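Local coordinates for structural protein (unclassified Rudivirus, PDB 6WQ0), which self-assembles into a helical, filamentous nucleocapsid that wraps around the viral DNA and maintains it in the A-form, at residues R8-S11 and Q12-K16; K16-A19 and K20-F24; Y66-G70 and P71-I75; A105-V108 and S109-A113. All blocks are in the same frame, centred on the assembly; numbering follows the deposited sequence.

Contact 1. Residues R8-S11 and Q12-K16; sequences RSFS and QRYGK. With nucleotides of chain A; nucleotides of chain B.
Ser9 and Gln12 meet at the start of helix 10-24, where Ser9 is at the N-cap position; the side chain of Gln12, three residues on, reaches back to it, and the Ser9 side chain makes no capping bond. Gln12 OE1 accepts two bonds, from Ser9 N at 3.1 Å, above the carbonyl plane, and from Ser9 OG, in that plane and on a lone pair. The amide's other end, NE2, is bonded to Asn44 of a neighbouring subunit. Backbone bonds start the helix, with Arg13 N to Ser9 O at 2.9 Å, then Tyr14 N to Phe10 O and Gly15 N to Ser11 O. Phe10 and Tyr14, one turn apart, run alongside each other, Tyr14 CB making a CH-pi contact over one face of the Phe10 ring, 4.3 Å from its centroid. Tyr14 OH bonds to Gln46 of another subunit. On the DNA side the Arg8 chain, bent at chi2 and chi3, turns its guanidinium among phosphates. Arg8 NE donates to OP1 of DT152 of chain A at 3.2 Å, Arg8 NH2 lies 2.8 Å from OP2 of DA142 of chain B, and NH1 salt-bridges a further phosphate. Arg13 lays one guanidinium face over O3' of DT152, while Arg13 NE sends a weak but straight bond, 3.3 Å and 168°, to Arg8 O at the guanidinium edge.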
# COMPACT_ATOMS: atom_id res chain seq x y z
N ARG C 8 74.01 -19.81 12.35
CA ARG C 8 73.13 -19.21 11.37
C ARG C 8 73.96 -18.38 10.40
O ARG C 8 74.80 -17.57 10.82
CB ARG C 8 72.07 -18.33 12.04
CG ARG C 8 71.29 -19.03 13.14
CD ARG C 8 70.18 -19.88 12.57
NE ARG C 8 69.01 -19.91 13.44
CZ ARG C 8 68.57 -20.99 14.07
NH1 ARG C 8 69.19 -22.14 13.92
NH2 ARG C 8 67.50 -20.91 14.84
N SER C 9 73.73 -18.57 9.10
CA SER C 9 74.44 -17.86 8.06
C SER C 9 73.71 -16.57 7.71
O SER C 9 72.66 -16.26 8.28
CB SER C 9 74.61 -18.76 6.84
OG SER C 9 73.37 -19.30 6.43
N PHE C 10 74.25 -15.81 6.76
CA PHE C 10 73.61 -14.55 6.40
C PHE C 10 72.22 -14.76 5.83
O PHE C 10 71.32 -13.94 6.06
CB PHE C 10 74.46 -13.75 5.41
CG PHE C 10 73.74 -12.58 4.81
CD1 PHE C 10 73.46 -11.46 5.57
CD2 PHE C 10 73.29 -12.61 3.51
CE1 PHE C 10 72.78 -10.39 5.04
CE2 PHE C 10 72.60 -11.55 2.98
CZ PHE C 10 72.35 -10.44 3.74
N SER C 11 72.01 -15.85 5.09
CA SER C 11 70.70 -16.11 4.52
C SER C 11 69.66 -16.37 5.60
O SER C 11 68.55 -15.84 5.54
CB SER C 11 70.78 -17.29 3.56
OG SER C 11 71.63 -16.99 2.48
N GLN C 12 70.00 -17.19 6.59
CA GLN C 12 69.06 -17.50 7.66
C GLN C 12 68.81 -16.29 8.55
O GLN C 12 67.67 -16.02 8.93
CB GLN C 12 69.57 -18.68 8.48
CG GLN C 12 69.94 -19.88 7.67
CD GLN C 12 70.64 -20.94 8.49
OE1 GLN C 12 71.86 -20.98 8.55
NE2 GLN C 12 69.87 -21.81 9.11
N ARG C 13 69.88 -15.57 8.90
CA ARG C 13 69.74 -14.35 9.68
C ARG C 13 68.84 -13.35 8.96
O ARG C 13 67.94 -12.77 9.57
CB ARG C 13 71.10 -13.73 9.95
CG ARG C 13 71.97 -14.50 10.89
CD ARG C 13 73.10 -13.63 11.38
NE ARG C 13 74.31 -14.41 11.62
CZ ARG C 13 75.41 -13.92 12.17
NH1 ARG C 13 75.45 -12.65 12.55
NH2 ARG C 13 76.46 -14.69 12.34
N TYR C 14 69.10 -13.13 7.67
CA TYR C 14 68.31 -12.16 6.92
C TYR C 14 66.87 -12.62 6.76
O TYR C 14 65.95 -11.81 6.86
CB TYR C 14 68.95 -11.91 5.55
CG TYR C 14 68.14 -10.98 4.68
CD1 TYR C 14 68.05 -9.63 4.97
CD2 TYR C 14 67.45 -11.45 3.59
CE1 TYR C 14 67.30 -8.78 4.20
CE2 TYR C 14 66.69 -10.62 2.81
CZ TYR C 14 66.62 -9.28 3.12
OH TYR C 14 65.87 -8.44 2.33
N GLY C 15 66.65 -13.92 6.54
CA GLY C 15 65.30 -14.42 6.43
C GLY C 15 64.50 -14.21 7.70
O GLY C 15 63.38 -13.71 7.67
N LYS C 16 65.08 -14.58 8.85
CA LYS C 16 64.34 -14.44 10.09
C LYS C 16 64.15 -12.97 10.46
O LYS C 16 63.07 -12.57 10.91
CB LYS C 16 65.02 -15.20 11.22
CG LYS C 16 64.12 -15.41 12.40
CD LYS C 16 64.61 -16.49 13.32
CE LYS C 16 63.66 -16.68 14.47
NZ LYS C 16 64.31 -17.46 15.54
P DT A 152 68.89 -15.68 13.90
OP1 DT A 152 68.56 -16.76 12.96
OP2 DT A 152 68.54 -15.85 15.32
O5' DT A 152 70.45 -15.32 13.86
C5' DT A 152 71.28 -15.56 15.02
C4' DT A 152 72.61 -14.81 14.95
O4' DT A 152 72.47 -13.51 15.53
C3' DT A 152 73.74 -15.47 15.74
O3' DT A 152 74.49 -16.31 14.90
C2' DT A 152 74.59 -14.30 16.26
C1' DT A 152 73.71 -13.07 16.06
N1 DT A 152 73.44 -12.29 17.32
C2 DT A 152 74.45 -11.57 17.92
O2 DT A 152 75.59 -11.54 17.51
N3 DT A 152 74.07 -10.90 19.04
C4 DT A 152 72.83 -10.86 19.61
O4 DT A 152 72.60 -10.22 20.62
C5 DT A 152 71.82 -11.62 18.93
C7 DT A 152 70.42 -11.65 19.45
C6 DT A 152 72.17 -12.29 17.83
P DA B 142 63.93 -21.45 14.56
OP1 DA B 142 64.18 -20.57 13.41
OP2 DA B 142 64.93 -21.58 15.62
O5' DA B 142 62.57 -21.02 15.26
C5' DA B 142 61.57 -20.36 14.52
C4' DA B 142 60.24 -20.38 15.25
O4' DA B 142 60.06 -21.63 15.94
C3' DA B 142 60.09 -19.37 16.35
O3' DA B 142 59.84 -18.09 15.83
C2' DA B 142 58.86 -19.93 17.05
C1' DA B 142 59.20 -21.42 17.05
N9 DA B 142 59.86 -21.84 18.27
C8 DA B 142 61.14 -22.29 18.40
N7 DA B 142 61.47 -22.57 19.63
C5 DA B 142 60.34 -22.28 20.35
C6 DA B 142 60.04 -22.36 21.72
N6 DA B 142 60.91 -22.80 22.64
N1 DA B 142 58.81 -21.98 22.12
C2 DA B 142 57.94 -21.56 21.20
N3 DA B 142 58.11 -21.44 19.89
C4 DA B 142 59.34 -21.82 19.53
P DA A 151 64.35 -12.51 16.46
OP1 DA A 151 63.56 -13.66 16.00
OP2 DA A 151 64.79 -12.43 17.86
O5' DA A 151 65.67 -12.39 15.58
C5' DA A 151 65.62 -12.49 14.17
C4' DA A 151 67.00 -12.29 13.58
O4' DA A 151 67.46 -10.97 13.90
C3' DA A 151 68.07 -13.22 14.12
O3' DA A 151 68.14 -14.38 13.35
C2' DA A 151 69.35 -12.40 13.97
C1' DA A 151 68.86 -10.97 14.07
N9 DA A 151 69.18 -10.31 15.33
C8 DA A 151 68.35 -10.11 16.39
N7 DA A 151 68.91 -9.46 17.37
C5 DA A 151 70.18 -9.20 16.92
C6 DA A 151 71.28 -8.54 17.49
N6 DA A 151 71.25 -8.00 18.70
N1 DA A 151 72.41 -8.47 16.77
C2 DA A 151 72.44 -9.03 15.56
N3 DA A 151 71.47 -9.66 14.92
C4 DA A 151 70.36 -9.72 15.66

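Contact 2. Residues K16-A19 and K20-F24; sequences KWNA and KFTAF. With nucleotides of chain A; nucleotides of chain B.
Trp17 carries Phe21 over one face of its indole, one helical turn on; the rings are nearly parallel but displaced, with little overlap, their planes at 24° and Trp17 CZ2 4.0 Å from Phe21 CD1. At the indole edge, in its plane, lie O4' of DA151 and O2 of DT150, both of chain A, the latter 3.4 Å from Trp17 CD1, while NE1 donates to O2 of another thymine. Phe45 of a neighbouring subunit stacks on the Trp17 ring. The lysines turn to phosphates. Lys20, its chain folded at each of its last three torsions, curls its amine between the two strands, where NZ bonds OP1 of DA151 at 2.9 Å and OP1 of DT143 of chain B. Lys16 remains extended, and its NZ reaches OP2 of that same DT143 phosphate at 3.1 Å, so two amines grip it and probably offset its charge. Away from these lysines, Asn18 O takes two bonds from Thr22, from N and, at 2.8 Å, from OG1, which approach opposite faces of the carbonyl plane. Lysines on the phosphates of both strands and a tryptophan edge against thymine O2, a minor-groove atom, are consistent with a capsid-protein helix that wraps the DNA.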
# COMPACT_ATOMS: atom_id res chain seq x y z
N LYS C 16 65.08 -14.58 8.85
CA LYS C 16 64.34 -14.44 10.09
C LYS C 16 64.15 -12.97 10.46
O LYS C 16 63.07 -12.57 10.91
CB LYS C 16 65.02 -15.20 11.22
CG LYS C 16 64.12 -15.41 12.40
CD LYS C 16 64.61 -16.49 13.32
CE LYS C 16 63.66 -16.68 14.47
NZ LYS C 16 64.31 -17.46 15.54
N TRP C 17 65.19 -12.15 10.27
CA TRP C 17 65.06 -10.73 10.58
C TRP C 17 64.01 -10.07 9.71
O TRP C 17 63.19 -9.28 10.20
CB TRP C 17 66.41 -10.03 10.40
CG TRP C 17 66.32 -8.54 10.56
CD1 TRP C 17 66.43 -7.83 11.72
CD2 TRP C 17 66.08 -7.57 9.53
NE1 TRP C 17 66.27 -6.50 11.48
CE2 TRP C 17 66.06 -6.31 10.14
CE3 TRP C 17 65.89 -7.66 8.15
CZ2 TRP C 17 65.85 -5.14 9.42
CZ3 TRP C 17 65.68 -6.50 7.45
CH2 TRP C 17 65.67 -5.26 8.08
N ASN C 18 64.00 -10.37 8.41
CA ASN C 18 63.04 -9.77 7.51
C ASN C 18 61.62 -10.24 7.82
O ASN C 18 60.68 -9.45 7.74
CB ASN C 18 63.42 -10.09 6.07
CG ASN C 18 62.70 -9.25 5.08
OD1 ASN C 18 62.41 -8.09 5.33
ND2 ASN C 18 62.39 -9.83 3.93
N ALA C 19 61.46 -11.51 8.19
CA ALA C 19 60.14 -12.00 8.57
C ALA C 19 59.62 -11.28 9.81
O ALA C 19 58.47 -10.85 9.85
CB ALA C 19 60.19 -13.50 8.81
N LYS C 20 60.48 -11.13 10.82
CA LYS C 20 60.04 -10.47 12.05
C LYS C 20 59.79 -8.98 11.83
O LYS C 20 58.87 -8.41 12.43
CB LYS C 20 61.08 -10.68 13.15
CG LYS C 20 61.23 -12.13 13.56
CD LYS C 20 59.94 -12.69 14.13
CE LYS C 20 59.78 -12.38 15.60
NZ LYS C 20 60.71 -13.18 16.42
N PHE C 21 60.57 -8.34 10.96
CA PHE C 21 60.36 -6.93 10.66
C PHE C 21 59.06 -6.72 9.89
O PHE C 21 58.33 -5.76 10.13
CB PHE C 21 61.55 -6.39 9.87
CG PHE C 21 61.63 -4.89 9.83
CD1 PHE C 21 62.27 -4.18 10.83
CD2 PHE C 21 61.05 -4.18 8.79
CE1 PHE C 21 62.33 -2.81 10.80
CE2 PHE C 21 61.11 -2.80 8.75
CZ PHE C 21 61.75 -2.12 9.76
N THR C 22 58.77 -7.61 8.94
CA THR C 22 57.51 -7.53 8.21
C THR C 22 56.32 -7.78 9.12
O THR C 22 55.26 -7.16 8.96
CB THR C 22 57.52 -8.53 7.06
OG1 THR C 22 58.64 -8.27 6.21
CG2 THR C 22 56.25 -8.42 6.24
N ALA C 23 56.47 -8.69 10.09
CA ALA C 23 55.41 -8.92 11.05
C ALA C 23 55.18 -7.70 11.94
O ALA C 23 54.03 -7.31 12.18
CB ALA C 23 55.73 -10.15 11.90
N PHE C 24 56.26 -7.09 12.43
CA PHE C 24 56.12 -5.96 13.34
C PHE C 24 55.58 -4.71 12.65
O PHE C 24 55.14 -3.79 13.34
CB PHE C 24 57.47 -5.66 14.00
CG PHE C 24 57.38 -4.69 15.14
CD1 PHE C 24 56.68 -5.01 16.29
CD2 PHE C 24 58.00 -3.45 15.07
CE1 PHE C 24 56.60 -4.12 17.34
CE2 PHE C 24 57.92 -2.56 16.11
CZ PHE C 24 57.22 -2.89 17.25
P DA A 151 64.35 -12.51 16.46
OP1 DA A 151 63.56 -13.66 16.00
OP2 DA A 151 64.79 -12.43 17.86
O5' DA A 151 65.67 -12.39 15.58
C5' DA A 151 65.62 -12.49 14.17
C4' DA A 151 67.00 -12.29 13.58
O4' DA A 151 67.46 -10.97 13.90
C3' DA A 151 68.07 -13.22 14.12
O3' DA A 151 68.14 -14.38 13.35
C2' DA A 151 69.35 -12.40 13.97
C1' DA A 151 68.86 -10.97 14.07
N9 DA A 151 69.18 -10.31 15.33
C8 DA A 151 68.35 -10.11 16.39
N7 DA A 151 68.91 -9.46 17.37
C5 DA A 151 70.18 -9.20 16.92
C6 DA A 151 71.28 -8.54 17.49
N6 DA A 151 71.25 -8.00 18.70
N1 DA A 151 72.41 -8.47 16.77
C2 DA A 151 72.44 -9.03 15.56
N3 DA A 151 71.47 -9.66 14.92
C4 DA A 151 70.36 -9.72 15.66
P DT B 143 60.36 -16.80 16.62
OP1 DT B 143 60.17 -15.62 15.77
OP2 DT B 143 61.69 -17.14 17.15
O5' DT B 143 59.37 -16.69 17.86
C5' DT B 143 58.00 -16.44 17.66
C4' DT B 143 57.29 -16.21 18.98
O4' DT B 143 57.27 -17.43 19.76
C3' DT B 143 57.94 -15.22 19.90
O3' DT B 143 57.63 -13.89 19.49
C2' DT B 143 57.27 -15.57 21.22
C1' DT B 143 57.19 -17.10 21.13
N1 DT B 143 58.30 -17.80 21.86
C2 DT B 143 58.19 -18.02 23.20
O2 DT B 143 57.22 -17.68 23.86
N3 DT B 143 59.25 -18.66 23.76
C4 DT B 143 60.38 -19.09 23.13
O4 DT B 143 61.28 -19.66 23.73
C5 DT B 143 60.44 -18.83 21.72
C7 DT B 143 61.63 -19.25 20.93
C6 DT B 143 59.41 -18.21 21.16
P DT A 150 59.80 -8.35 19.33
OP1 DT A 150 58.92 -9.10 18.42
OP2 DT A 150 59.94 -8.76 20.73
O5' DT A 150 61.26 -8.26 18.68
C5' DT A 150 61.92 -9.41 18.18
C4' DT A 150 62.69 -9.08 16.91
O4' DT A 150 63.26 -7.76 16.99
C3' DT A 150 63.90 -9.95 16.63
O3' DT A 150 63.50 -11.19 16.12
C2' DT A 150 64.59 -9.10 15.57
C1' DT A 150 64.39 -7.70 16.12
N1 DT A 150 65.56 -7.21 16.89
C2 DT A 150 66.72 -6.92 16.23
O2 DT A 150 66.86 -7.01 15.03
N3 DT A 150 67.74 -6.50 17.02
C4 DT A 150 67.72 -6.35 18.38
O4 DT A 150 68.69 -5.96 19.01
C5 DT A 150 66.47 -6.68 19.02
C7 DT A 150 66.33 -6.56 20.51
C6 DT A 150 65.46 -7.09 18.25

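Contact 3. Residues Y66-G70 and P71-I75; sequences YGVTG and PSRAI. With nucleotides of chain B.
Val68 and Arg73 form the close-packed part of this turn into helix 71-89. Val68 CG1, anti to the backbone N (chi1 -174°), presses against the aliphatic stem of the arginine, 3.6 Å from Arg73 CG, and the two side chains cross at a slant. Ser72 belongs to the same packed part, its CB 3.7 Å from Thr69 O. Beyond the arginine stem the chain bends at chi3 (78°), which brings the guanidinium back beside the loop: Arg73 NH1 donates to Val68 O at 2.8 Å, nearly in line with the carbonyl. Another edge of the same group faces the phosphate of DA160 of chain B. NE points at OP1 there, though the modelled separation is too short to be taken literally, and NH2 adds a weak bond to that oxygen. Weak bonds from NH2 to Ser60 O and Thr64 OG1 of the preceding helix help fix the guanidinium. Nearer the helix start, Arg73 N bonds Gly70 O at 2.9 Å from above the carbonyl plane. Gly70 has positive phi, and Pro71 after it sits on the DNA, its CA 3.5 Å from N3 of DA160 and its CD 3.5 Å from O4' of DT161 of chain B. The loose side is the start of the loop: Gly67, whose positive phi ends the helical run before it, and the exposed Tyr66 touch nothing of 71-75, Tyr66 leaning instead on helix 115-126. This is the N-terminal turn of a helix, set on DNA by a proline at the minor-groove edge of an adenine and an arginine that joins a loop carbonyl to a phosphate.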
# COMPACT_ATOMS: atom_id res chain seq x y z
N TYR C 66 88.54 22.67 32.93
CA TYR C 66 89.76 22.29 32.25
C TYR C 66 89.89 22.89 30.86
O TYR C 66 90.92 22.67 30.21
CB TYR C 66 89.86 20.75 32.15
CG TYR C 66 90.41 20.10 33.40
CD1 TYR C 66 89.62 19.95 34.53
CD2 TYR C 66 91.71 19.64 33.45
CE1 TYR C 66 90.12 19.36 35.67
CE2 TYR C 66 92.21 19.05 34.59
CZ TYR C 66 91.41 18.91 35.69
OH TYR C 66 91.91 18.32 36.83
N GLY C 67 88.90 23.64 30.39
CA GLY C 67 89.00 24.32 29.12
C GLY C 67 88.61 23.51 27.91
O GLY C 67 88.98 23.88 26.79
N VAL C 68 87.85 22.44 28.09
CA VAL C 68 87.50 21.55 26.99
C VAL C 68 86.22 22.05 26.34
O VAL C 68 85.22 22.30 27.02
CB VAL C 68 87.34 20.10 27.49
CG1 VAL C 68 87.11 19.18 26.32
CG2 VAL C 68 88.57 19.67 28.26
N THR C 69 86.25 22.19 25.02
CA THR C 69 85.12 22.69 24.25
C THR C 69 84.92 21.82 23.02
O THR C 69 85.82 21.11 22.58
CB THR C 69 85.34 24.15 23.82
OG1 THR C 69 86.50 24.25 22.99
CG2 THR C 69 85.52 25.05 25.02
N GLY C 70 83.70 21.86 22.48
CA GLY C 70 83.40 21.24 21.22
C GLY C 70 83.27 19.73 21.28
O GLY C 70 83.00 19.16 22.33
N PRO C 71 83.47 19.07 20.14
CA PRO C 71 83.40 17.60 20.13
C PRO C 71 84.42 16.93 21.04
O PRO C 71 84.19 15.80 21.46
CB PRO C 71 83.66 17.25 18.66
CG PRO C 71 83.26 18.45 17.92
CD PRO C 71 83.62 19.61 18.78
N SER C 72 85.53 17.60 21.36
CA SER C 72 86.48 17.06 22.31
C SER C 72 85.87 16.85 23.69
O SER C 72 86.42 16.07 24.48
CB SER C 72 87.70 17.97 22.43
OG SER C 72 88.63 17.70 21.40
N ARG C 73 84.78 17.54 24.00
CA ARG C 73 84.07 17.23 25.24
C ARG C 73 83.44 15.85 25.19
O ARG C 73 83.54 15.09 26.16
CB ARG C 73 83.00 18.28 25.51
CG ARG C 73 83.55 19.60 25.97
CD ARG C 73 82.47 20.63 26.13
NE ARG C 73 81.71 20.48 27.36
CZ ARG C 73 81.91 21.20 28.46
NH1 ARG C 73 82.86 22.12 28.49
NH2 ARG C 73 81.16 21.00 29.52
N ALA C 74 82.84 15.49 24.05
CA ALA C 74 82.13 14.22 23.93
C ALA C 74 82.99 13.05 24.36
O ALA C 74 82.50 12.17 25.08
CB ALA C 74 81.65 14.02 22.49
N ILE C 75 84.27 13.06 24.00
CA ILE C 75 85.20 12.01 24.41
C ILE C 75 85.01 11.72 25.89
O ILE C 75 84.54 10.65 26.28
CB ILE C 75 86.65 12.43 24.12
CG1 ILE C 75 86.86 12.67 22.63
CG2 ILE C 75 87.63 11.40 24.64
CD1 ILE C 75 88.20 13.27 22.31
P DA B 160 78.51 18.92 27.04
OP1 DA B 160 79.91 18.84 27.49
OP2 DA B 160 77.62 19.90 27.67
O5' DA B 160 78.48 19.09 25.45
C5' DA B 160 78.85 20.30 24.83
C4' DA B 160 79.57 20.03 23.53
O4' DA B 160 79.45 18.65 23.18
C3' DA B 160 79.00 20.75 22.33
O3' DA B 160 79.53 22.05 22.25
C2' DA B 160 79.47 19.89 21.16
C1' DA B 160 79.67 18.51 21.79
N9 DA B 160 78.76 17.49 21.26
C8 DA B 160 77.50 17.22 21.67
N7 DA B 160 76.92 16.25 21.02
C5 DA B 160 77.88 15.85 20.11
C6 DA B 160 77.90 14.85 19.13
N6 DA B 160 76.87 14.04 18.88
N1 DA B 160 79.02 14.72 18.40
C2 DA B 160 80.05 15.54 18.64
N3 DA B 160 80.15 16.50 19.55
C4 DA B 160 79.02 16.60 20.26
P DT B 161 78.72 23.19 21.47
OP1 DT B 161 79.21 24.48 21.97
OP2 DT B 161 77.29 22.84 21.56
O5' DT B 161 79.14 23.01 19.94
C5' DT B 161 80.41 23.43 19.50
C4' DT B 161 80.78 22.82 18.16
O4' DT B 161 80.71 21.38 18.23
C3' DT B 161 79.85 23.14 17.02
O3' DT B 161 80.10 24.43 16.51
C2' DT B 161 80.26 22.07 16.01
C1' DT B 161 80.56 20.87 16.91
N1 DT B 161 79.49 19.82 16.89
C2 DT B 161 79.55 18.82 15.95
O2 DT B 161 80.43 18.73 15.12
N3 DT B 161 78.52 17.93 16.01
C4 DT B 161 77.47 17.93 16.89
O4 DT B 161 76.60 17.08 16.86
C5 DT B 161 77.47 19.01 17.84
C7 DT B 161 76.38 19.11 18.86
C6 DT B 161 78.47 19.89 17.80

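Contact 4. Residues A105-V108 and S109-A113; sequences AYYV and SAYGA. With nucleotides of chain A.
Tyr111 wedges its edge between two tyrosines of the preceding turn of helix 94-111. Its CD2 side points into the face of Tyr107, displaced toward the rim and 4.0 Å from Tyr107 CD1, an edge-to-face pair with planes at 69°. Its CE2 corner meets Tyr106 in an offset edge-to-face pair, 3.6 Å from Tyr106 CZ. Tyr111 CG is anti to the carbonyl carbon (chi1 -59°), which swings the ring back to the other two, and the methyl of Ala110 sits over the centre of one Tyr111 face. A smaller bump, the Ala113 methyl after the positive-phi Gly112, packs 4.2 Å from Tyr107 CB; Ala113 CB and the Tyr107 ring both pack on Ile75 of helix 71-89. Two of the hydroxyls, of Tyr106 and Tyr111, meet beside the DNA backbone, hydrogen-bonded at 2.9 Å between their OH atoms. Tyr106 OH also lies 3.1 Å from OP1 of DT144 of chain A, and Tyr111 OH 3.2 Å from C5' of DA143 of chain A. Tyr107 OH separately approaches C4' of DT144. Tyr106 also stacks on Tyr106 of a neighbouring subunit. The three rings form an aromatic cluster at the C-terminal end of a helix, fitted against the sugar-phosphate backbone of one DNA strand.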
# COMPACT_ATOMS: atom_id res chain seq x y z
N ALA C 105 92.79 2.61 29.51
CA ALA C 105 93.67 2.13 28.45
C ALA C 105 93.01 2.30 27.09
O ALA C 105 93.62 2.81 26.14
CB ALA C 105 94.04 0.67 28.69
N TYR C 106 91.75 1.86 26.98
CA TYR C 106 90.99 1.99 25.74
C TYR C 106 91.00 3.42 25.22
O TYR C 106 91.38 3.67 24.07
CB TYR C 106 89.56 1.52 25.98
CG TYR C 106 88.60 1.63 24.82
CD1 TYR C 106 89.03 1.47 23.52
CD2 TYR C 106 87.25 1.85 25.04
CE1 TYR C 106 88.14 1.56 22.47
CE2 TYR C 106 86.36 1.94 24.00
CZ TYR C 106 86.81 1.79 22.72
OH TYR C 106 85.92 1.88 21.68
N TYR C 107 90.58 4.37 26.05
CA TYR C 107 90.41 5.74 25.57
C TYR C 107 91.74 6.41 25.28
O TYR C 107 91.89 7.05 24.23
CB TYR C 107 89.60 6.56 26.59
CG TYR C 107 88.14 6.62 26.24
CD1 TYR C 107 87.58 7.77 25.72
CD2 TYR C 107 87.32 5.51 26.40
CE1 TYR C 107 86.25 7.82 25.38
CE2 TYR C 107 85.99 5.56 26.08
CZ TYR C 107 85.46 6.71 25.57
OH TYR C 107 84.14 6.76 25.24
N VAL C 108 92.73 6.26 26.15
CA VAL C 108 94.03 6.87 25.91
C VAL C 108 94.68 6.31 24.65
O VAL C 108 95.33 7.05 23.90
CB VAL C 108 94.95 6.70 27.13
CG1 VAL C 108 96.27 7.39 26.89
CG2 VAL C 108 94.30 7.29 28.36
N SER C 109 94.51 5.02 24.37
CA SER C 109 95.23 4.45 23.24
C SER C 109 94.48 4.65 21.93
O SER C 109 95.12 4.86 20.89
CB SER C 109 95.49 2.96 23.48
OG SER C 109 96.50 2.78 24.45
N ALA C 110 93.16 4.60 21.94
CA ALA C 110 92.43 4.67 20.68
C ALA C 110 92.02 6.09 20.32
O ALA C 110 92.06 6.45 19.14
CB ALA C 110 91.19 3.78 20.74
N TYR C 111 91.64 6.91 21.30
CA TYR C 111 90.99 8.18 21.01
C TYR C 111 91.81 9.39 21.44
O TYR C 111 91.31 10.51 21.39
CB TYR C 111 89.61 8.21 21.66
CG TYR C 111 88.72 7.10 21.17
CD1 TYR C 111 88.55 6.87 19.82
CD2 TYR C 111 88.07 6.26 22.06
CE1 TYR C 111 87.75 5.85 19.37
CE2 TYR C 111 87.27 5.23 21.62
CZ TYR C 111 87.11 5.03 20.26
OH TYR C 111 86.32 4.02 19.80
N GLY C 112 93.06 9.19 21.85
CA GLY C 112 93.92 10.31 22.18
C GLY C 112 93.44 11.14 23.35
O GLY C 112 93.67 12.35 23.37
N ALA C 113 92.78 10.53 24.32
CA ALA C 113 92.30 11.25 25.48
C ALA C 113 93.45 11.59 26.42
O ALA C 113 94.52 10.98 26.38
CB ALA C 113 91.25 10.42 26.22
P DA A 143 83.34 5.90 15.57
OP1 DA A 143 84.45 4.96 15.33
OP2 DA A 143 82.04 5.70 14.91
O5' DA A 143 83.07 5.97 17.14
C5' DA A 143 84.01 5.44 18.05
C4' DA A 143 83.87 6.11 19.40
O4' DA A 143 83.52 7.49 19.21
C3' DA A 143 82.76 5.58 20.28
O3' DA A 143 83.18 4.42 20.95
C2' DA A 143 82.59 6.73 21.24
C1' DA A 143 82.73 7.92 20.30
N9 DA A 143 81.45 8.40 19.80
C8 DA A 143 80.82 8.05 18.64
N7 DA A 143 79.67 8.64 18.47
C5 DA A 143 79.54 9.45 19.58
C6 DA A 143 78.55 10.34 20.00
N6 DA A 143 77.43 10.58 19.31
N1 DA A 143 78.73 10.97 21.18
C2 DA A 143 79.84 10.73 21.87
N3 DA A 143 80.84 9.92 21.58
C4 DA A 143 80.63 9.30 20.41
P DT A 144 82.11 3.32 21.41
OP1 DT A 144 82.86 2.21 21.99
OP2 DT A 144 81.18 3.10 20.30
O5' DT A 144 81.27 4.05 22.57
C5' DT A 144 81.86 4.31 23.83
C4' DT A 144 80.99 5.23 24.66
O4' DT A 144 80.68 6.44 23.93
C3' DT A 144 79.61 4.71 24.98
O3' DT A 144 79.66 3.71 25.96
C2' DT A 144 78.98 5.99 25.50
C1' DT A 144 79.49 7.00 24.48
N1 DT A 144 78.51 7.25 23.40
C2 DT A 144 77.48 8.12 23.65
O2 DT A 144 77.34 8.72 24.69
N3 DT A 144 76.61 8.28 22.62
C4 DT A 144 76.66 7.67 21.39
O4 DT A 144 75.83 7.88 20.53
C5 DT A 144 77.75 6.77 21.20
C7 DT A 144 77.90 6.04 19.90
C6 DT A 144 78.61 6.60 22.20

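Overall arrangement
None of the four contacts closes a long loop; each is local, and they run in series without nesting or crossing. Contact 1 starts helix 10-24 and contact 2 continues it, the two sharing Lys16 with centres 12 Å apart. The chain then passes through helices 27-48 and 50-64 before contact 3 leads into helix 71-89, about 41 Å from contact 2, centre to centre, and across the chain's centre. Contact 4 ends helix 94-111. It touches contact 3, joining the consecutive helices 71-89 and 94-111. The N-terminal helix and this distant helical bundle thus each meet DNA, with neighbouring subunits around both.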